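Long-range contact in Pli0006 protein (Listeria innocua, PDB 3OP9), which probably binds DNA as a plasmid-encoded transcriptional regulator of the helix-turn-helix (XRE/Cro-C1) family: residues H21-L32 and K53-F61. Numbering follows the deposited sequence.
Sequences HGLKNHQIAELL and KLIRLATYF
With CG anti to the carbonyl carbon in His21 (chi1 -76°) and likewise in Phe61, the two rings slide past each other and meet in a T-shaped stack. The Phe61 edge points at the His21 face, CE1 standing over the centre of the imidazole, and the ring centroids are 4.9 Å apart with the planes at 65°. Leu23 comes at the same phenyl ring from another quarter: its CD1 lies near the ring plane, 3.7 Å from Phe61 CZ. Gly22, at positive phi, closes helix 10-21 in a Schellman motif and lets the chain turn between His21 and Leu23. At the other end of the contact Leu32 crosses Leu57 at about a right angle. Its CD2 lies 3.7 Å from Arg56 CB and also touches Lys53 O and Leu57 CG. In Leu31, by contrast, CG is anti to the backbone N, which carries both methyls to Tyr60: CD1 lies 3.8 Å from Tyr60 CD1, and CD2 touches CB and CG of the tyrosine. Leu57 CD2 is 4.0 Å from Leu31 CD2, and the CG2 methyl of Ile28 is a more distant neighbour. No hydrogen bond joins the segments, so the contact is held by apolar and aromatic packing. Helices 25-32 and 36-44 are consistent with the helix-turn-helix of an XRE-like regulator, and the contact packs the first of them against helix 51-61 of the same bundle, the short segments running at 115° to each other, 10.5 Å apart at closest approach. Helix 10-21 packs on Phe61 through Leu17 and on Leu57 through Phe10, helix 65-69 meets Leu57 through Leu68, and helix 36-44 reaches Ile28 through Met43 and Lys53 through Tyr42.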
ATOM      1  N   HIS A  21      -2.427   4.071 -24.163  1.00 37.60           N
ATOM      2  CA  HIS A  21      -3.458   5.101 -24.150  1.00 41.75           C
ATOM      3  C   HIS A  21      -3.698   5.708 -25.522  1.00 43.37           C
ATOM      4  O   HIS A  21      -4.582   6.537 -25.674  1.00 44.54           O
ATOM      5  CB  HIS A  21      -3.104   6.201 -23.150  1.00 34.42           C
ATOM      6  CG  HIS A  21      -3.333   5.807 -21.725  1.00 29.97           C
ATOM      7  ND1 HIS A  21      -4.466   6.159 -21.027  1.00 28.77           N
ATOM      8  CD2 HIS A  21      -2.573   5.079 -20.867  1.00 28.19           C
ATOM      9  CE1 HIS A  21      -4.398   5.669 -19.801  1.00 29.78           C
ATOM     10  NE2 HIS A  21      -3.248   5.030 -19.673  1.00 31.25           N
ATOM     11  N   GLY A  22      -2.906   5.296 -26.503  1.00 37.34           N
ATOM     12  CA  GLY A  22      -3.003   5.811 -27.852  1.00 46.91           C
ATOM     13  C   GLY A  22      -2.668   7.281 -27.946  1.00 46.75           C
ATOM     14  O   GLY A  22      -3.209   7.984 -28.800  1.00 41.85           O
ATOM     15  N   LEU A  23      -1.779   7.753 -27.074  1.00 40.07           N
ATOM     16  CA  LEU A  23      -1.374   9.149 -27.078  1.00 37.07           C
ATOM     17  C   LEU A  23      -0.259   9.443 -28.073  1.00 40.10           C
ATOM     18  O   LEU A  23       0.544   8.569 -28.440  1.00 41.46           O
ATOM     19  CB  LEU A  23      -0.911   9.562 -25.685  1.00 35.13           C
ATOM     20  CG  LEU A  23      -2.014   9.512 -24.633  1.00 33.14           C
ATOM     21  CD1 LEU A  23      -1.409   9.545 -23.219  1.00 29.06           C
ATOM     22  CD2 LEU A  23      -3.004  10.681 -24.864  1.00 35.65           C
ATOM     23  N   LYS A  24      -0.223  10.698 -28.507  1.00 43.62           N
ATOM     24  CA  LYS A  24       0.840  11.200 -29.352  1.00 50.67           C
ATOM     25  C   LYS A  24       1.702  12.071 -28.461  1.00 40.32           C
ATOM     26  O   LYS A  24       1.198  12.660 -27.511  1.00 30.71           O
ATOM     27  CB  LYS A  24       0.263  12.039 -30.488  1.00 72.94           C
ATOM     28  CG  LYS A  24      -0.826  11.348 -31.290  1.00101.19           C
ATOM     29  CD  LYS A  24      -0.268  10.677 -32.533  1.00128.20           C
ATOM     30  CE  LYS A  24      -1.300  10.637 -33.646  1.00148.43           C
ATOM     31  NZ  LYS A  24      -0.664  10.654 -34.989  1.00161.91           N
ATOM     32  N   ASN A  25       2.987  12.160 -28.769  1.00 39.33           N
ATOM     33  CA  ASN A  25       3.903  12.971 -27.970  1.00 40.70           C
ATOM     34  C   ASN A  25       3.418  14.409 -27.774  1.00 35.39           C
ATOM     35  O   ASN A  25       3.600  14.971 -26.698  1.00 32.95           O
ATOM     36  CB  ASN A  25       5.303  12.992 -28.587  1.00 37.66           C
ATOM     37  CG  ASN A  25       6.024  11.682 -28.430  1.00 42.93           C
ATOM     38  OD1 ASN A  25       5.564  10.787 -27.725  1.00 39.11           O
ATOM     39  ND2 ASN A  25       7.172  11.567 -29.063  1.00 45.52           N
ATOM     40  N   HIS A  26       2.827  15.014 -28.797  1.00 40.50           N
ATOM     41  CA  HIS A  26       2.402  16.416 -28.680  1.00 45.03           C
ATOM     42  C   HIS A  26       1.254  16.595 -27.668  1.00 40.48           C
ATOM     43  O   HIS A  26       1.128  17.665 -27.069  1.00 40.44           O
ATOM     44  CB  HIS A  26       2.023  17.031 -30.046  1.00 55.50           C
ATOM     45  CG  HIS A  26       0.660  16.642 -30.532  1.00 53.82           C
ATOM     46  ND1 HIS A  26       0.458  15.676 -31.498  1.00 55.99           N
ATOM     47  CD2 HIS A  26      -0.571  17.086 -30.185  1.00 52.45           C
ATOM     48  CE1 HIS A  26      -0.837  15.534 -31.713  1.00 57.94           C
ATOM     49  NE2 HIS A  26      -1.485  16.375 -30.925  1.00 54.40           N
ATOM     50  N   GLN A  27       0.440  15.556 -27.475  1.00 39.65           N
ATOM     51  CA  GLN A  27      -0.628  15.573 -26.475  1.00 35.12           C
ATOM     52  C   GLN A  27      -0.045  15.556 -25.060  1.00 38.40           C
ATOM     53  O   GLN A  27      -0.496  16.290 -24.166  1.00 38.82           O
ATOM     54  CB  GLN A  27      -1.554  14.375 -26.672  1.00 35.50           C
ATOM     55  CG  GLN A  27      -2.336  14.454 -27.988  1.00 45.76           C
ATOM     56  CD  GLN A  27      -3.243  13.266 -28.217  1.00 47.97           C
ATOM     57  OE1 GLN A  27      -2.791  12.132 -28.244  1.00 44.32           O
ATOM     58  NE2 GLN A  27      -4.542  13.528 -28.400  1.00 56.92           N
ATOM     59  N   ILE A  28       0.972  14.729 -24.853  1.00 30.76           N
ATOM     60  CA  ILE A  28       1.648  14.719 -23.569  1.00 29.30           C
ATOM     61  C   ILE A  28       2.374  16.046 -23.377  1.00 31.98           C
ATOM     62  O   ILE A  28       2.399  16.581 -22.264  1.00 31.33           O
ATOM     63  CB  ILE A  28       2.618  13.531 -23.458  1.00 28.74           C
ATOM     64  CG1 ILE A  28       1.816  12.226 -23.519  1.00 27.92           C
ATOM     65  CG2 ILE A  28       3.460  13.617 -22.181  1.00 30.14           C
ATOM     66  CD1 ILE A  28       2.658  10.986 -23.815  1.00 31.35           C
ATOM     67  N   ALA A  29       2.954  16.583 -24.457  1.00 30.86           N
ATOM     68  CA  ALA A  29       3.698  17.839 -24.356  1.00 33.86           C
ATOM     69  C   ALA A  29       2.746  18.935 -23.903  1.00 39.69           C
ATOM     70  O   ALA A  29       3.092  19.776 -23.067  1.00 37.66           O
ATOM     71  CB  ALA A  29       4.339  18.218 -25.704  1.00 33.19           C
ATOM     72  N   GLU A  30       1.542  18.917 -24.463  1.00 43.17           N
ATOM     73  CA  GLU A  30       0.538  19.929 -24.135  1.00 46.32           C
ATOM     74  C   GLU A  30       0.179  19.806 -22.660  1.00 45.33           C
ATOM     75  O   GLU A  30       0.045  20.811 -21.981  1.00 45.31           O
ATOM     76  CB  GLU A  30      -0.705  19.793 -25.032  1.00 53.20           C
ATOM     77  CG  GLU A  30      -0.628  20.612 -26.329  1.00 75.42           C
ATOM     78  CD  GLU A  30      -1.027  19.830 -27.590  1.00 86.71           C
ATOM     79  OE1 GLU A  30      -2.080  19.150 -27.582  1.00 85.30           O
ATOM     80  OE2 GLU A  30      -0.285  19.904 -28.598  1.00 90.30           O
ATOM     81  N   LEU A  31       0.048  18.574 -22.164  1.00 45.80           N
ATOM     82  CA  LEU A  31      -0.279  18.324 -20.757  1.00 45.04           C
ATOM     83  C   LEU A  31       0.778  18.901 -19.808  1.00 41.51           C
ATOM     84  O   LEU A  31       0.467  19.420 -18.739  1.00 40.04           O
ATOM     85  CB  LEU A  31      -0.383  16.814 -20.511  1.00 44.72           C
ATOM     86  CG  LEU A  31      -0.652  16.347 -19.080  1.00 44.61           C
ATOM     87  CD1 LEU A  31      -2.107  16.589 -18.673  1.00 47.23           C
ATOM     88  CD2 LEU A  31      -0.306  14.877 -18.937  1.00 41.96           C
ATOM     89  N   LEU A  32       2.035  18.797 -20.200  1.00 34.70           N
ATOM     90  CA  LEU A  32       3.121  19.219 -19.329  1.00 35.94           C
ATOM     91  C   LEU A  32       3.634  20.608 -19.660  1.00 37.95           C
ATOM     92  O   LEU A  32       4.520  21.103 -18.987  1.00 41.77           O
ATOM     93  CB  LEU A  32       4.277  18.249 -19.414  1.00 29.95           C
ATOM     94  CG  LEU A  32       3.952  16.803 -19.070  1.00 30.96           C
ATOM     95  CD1 LEU A  32       5.185  15.980 -19.309  1.00 28.93           C
ATOM     96  CD2 LEU A  32       3.466  16.693 -17.637  1.00 34.51           C
ATOM     97  N   LYS A  53       6.592  17.865 -13.073  1.00 27.84           N
ATOM     98  CA  LYS A  53       6.138  17.110 -14.249  1.00 33.56           C
ATOM     99  C   LYS A  53       5.777  15.644 -13.935  1.00 32.11           C
ATOM    100  O   LYS A  53       4.819  15.108 -14.491  1.00 24.11           O
ATOM    101  CB  LYS A  53       7.177  17.251 -15.366  1.00 42.24           C
ATOM    102  CG  LYS A  53       7.165  18.667 -15.912  1.00 46.33           C
ATOM    103  CD  LYS A  53       8.208  18.910 -16.952  1.00 54.86           C
ATOM    104  CE  LYS A  53       8.155  20.345 -17.403  1.00 61.75           C
ATOM    105  NZ  LYS A  53       8.388  21.277 -16.275  1.00 71.22           N
ATOM    106  N   LEU A  54       6.501  14.999 -13.025  1.00 30.43           N
ATOM    107  CA  LEU A  54       6.122  13.662 -12.589  1.00 27.17           C
ATOM    108  C   LEU A  54       4.779  13.680 -11.904  1.00 25.38           C
ATOM    109  O   LEU A  54       4.006  12.742 -12.060  1.00 25.60           O
ATOM    110  CB  LEU A  54       7.143  13.085 -11.605  1.00 30.57           C
ATOM    111  CG  LEU A  54       8.490  12.717 -12.230  1.00 42.02           C
ATOM    112  CD1 LEU A  54       9.547  12.480 -11.168  1.00 45.59           C
ATOM    113  CD2 LEU A  54       8.294  11.503 -13.113  1.00 39.75           C
ATOM    114  N   ILE A  55       4.515  14.712 -11.099  1.00 22.68           N
ATOM    115  CA  ILE A  55       3.225  14.810 -10.401  1.00 20.97           C
ATOM    116  C   ILE A  55       2.070  15.031 -11.374  1.00 21.98           C
ATOM    117  O   ILE A  55       0.995  14.451 -11.207  1.00 23.32           O
ATOM    118  CB  ILE A  55       3.235  15.921  -9.326  1.00 24.51           C
ATOM    119  CG1 ILE A  55       4.026  15.432  -8.107  1.00 29.27           C
ATOM    120  CG2 ILE A  55       1.803  16.278  -8.876  1.00 28.43           C
ATOM    121  CD1 ILE A  55       4.452  16.547  -7.194  1.00 37.26           C
ATOM    122  N   ARG A  56       2.286  15.854 -12.400  1.00 26.12           N
ATOM    123  CA  ARG A  56       1.237  16.048 -13.390  1.00 28.04           C
ATOM    124  C   ARG A  56       0.965  14.733 -14.111  1.00 24.73           C
ATOM    125  O   ARG A  56      -0.193  14.420 -14.378  1.00 25.15           O
ATOM    126  CB  ARG A  56       1.589  17.122 -14.435  1.00 28.53           C
ATOM    127  CG  ARG A  56       1.627  18.538 -13.932  1.00 43.93           C
ATOM    128  CD  ARG A  56       1.829  19.499 -15.105  1.00 64.24           C
ATOM    129  NE  ARG A  56       1.766  20.904 -14.709  1.00 78.74           N
ATOM    130  CZ  ARG A  56       0.642  21.549 -14.410  1.00 87.51           C
ATOM    131  NH1 ARG A  56      -0.522  20.915 -14.446  1.00 87.29           N
ATOM    132  NH2 ARG A  56       0.682  22.832 -14.064  1.00 93.25           N
ATOM    133  N   LEU A  57       2.010  13.967 -14.440  1.00 22.09           N
ATOM    134  CA  LEU A  57       1.780  12.685 -15.134  1.00 22.80           C
ATOM    135  C   LEU A  57       1.092  11.668 -14.215  1.00 21.93           C
ATOM    136  O   LEU A  57       0.171  10.933 -14.622  1.00 22.58           O
ATOM    137  CB  LEU A  57       3.111  12.095 -15.631  1.00 25.43           C
ATOM    138  CG  LEU A  57       3.779  12.876 -16.771  1.00 30.18           C
ATOM    139  CD1 LEU A  57       5.201  12.447 -16.974  1.00 30.45           C
ATOM    140  CD2 LEU A  57       2.943  12.677 -18.039  1.00 31.77           C
ATOM    141  N   ALA A  58       1.539  11.597 -12.972  1.00 23.05           N
ATOM    142  CA  ALA A  58       0.948  10.606 -12.050  1.00 24.53           C
ATOM    143  C   ALA A  58      -0.524  10.924 -11.835  1.00 26.76           C
ATOM    144  O   ALA A  58      -1.362  10.028 -11.738  1.00 26.74           O
ATOM    145  CB  ALA A  58       1.695  10.611 -10.717  1.00 23.57           C
ATOM    146  N   THR A  59      -0.843  12.220 -11.748  1.00 23.04           N
ATOM    147  CA  THR A  59      -2.219  12.629 -11.517  1.00 25.42           C
ATOM    148  C   THR A  59      -3.057  12.284 -12.769  1.00 28.25           C
ATOM    149  O   THR A  59      -4.168  11.770 -12.664  1.00 27.18           O
ATOM    150  CB  THR A  59      -2.271  14.146 -11.211  1.00 30.56           C
ATOM    151  OG1 THR A  59      -1.533  14.398 -10.008  1.00 27.41           O
ATOM    152  CG2 THR A  59      -3.709  14.623 -11.035  1.00 38.98           C
ATOM    153  N   TYR A  60      -2.510  12.560 -13.948  1.00 25.96           N
ATOM    154  CA  TYR A  60      -3.259  12.319 -15.190  1.00 26.53           C
ATOM    155  C   TYR A  60      -3.603  10.823 -15.347  1.00 26.58           C
ATOM    156  O   TYR A  60      -4.730  10.473 -15.663  1.00 27.95           O
ATOM    157  CB  TYR A  60      -2.465  12.805 -16.395  1.00 27.38           C
ATOM    158  CG  TYR A  60      -3.230  12.580 -17.664  1.00 29.69           C
ATOM    159  CD1 TYR A  60      -4.230  13.466 -18.051  1.00 32.85           C
ATOM    160  CD2 TYR A  60      -3.006  11.458 -18.446  1.00 32.10           C
ATOM    161  CE1 TYR A  60      -4.968  13.256 -19.205  1.00 35.57           C
ATOM    162  CE2 TYR A  60      -3.746  11.250 -19.611  1.00 34.80           C
ATOM    163  CZ  TYR A  60      -4.719  12.160 -19.971  1.00 31.54           C
ATOM    164  OH  TYR A  60      -5.457  11.971 -21.120  1.00 35.40           O
ATOM    165  N   PHE A  61      -2.626   9.961 -15.083  1.00 27.48           N
ATOM    166  CA  PHE A  61      -2.740   8.521 -15.291  1.00 24.95           C
ATOM    167  C   PHE A  61      -3.218   7.803 -14.042  1.00 26.80           C
ATOM    168  O   PHE A  61      -3.356   6.585 -14.050  1.00 28.82           O
ATOM    169  CB  PHE A  61      -1.380   7.949 -15.721  1.00 23.13           C
ATOM    170  CG  PHE A  61      -0.985   8.352 -17.102  1.00 24.18           C
ATOM    171  CD1 PHE A  61      -1.719   7.888 -18.195  1.00 26.23           C
ATOM    172  CD2 PHE A  61       0.096   9.168 -17.330  1.00 22.98           C
ATOM    173  CE1 PHE A  61      -1.366   8.238 -19.480  1.00 25.79           C
ATOM    174  CE2 PHE A  61       0.450   9.525 -18.624  1.00 32.29           C
ATOM    175  CZ  PHE A  61      -0.290   9.057 -19.703  1.00 28.05           C
TER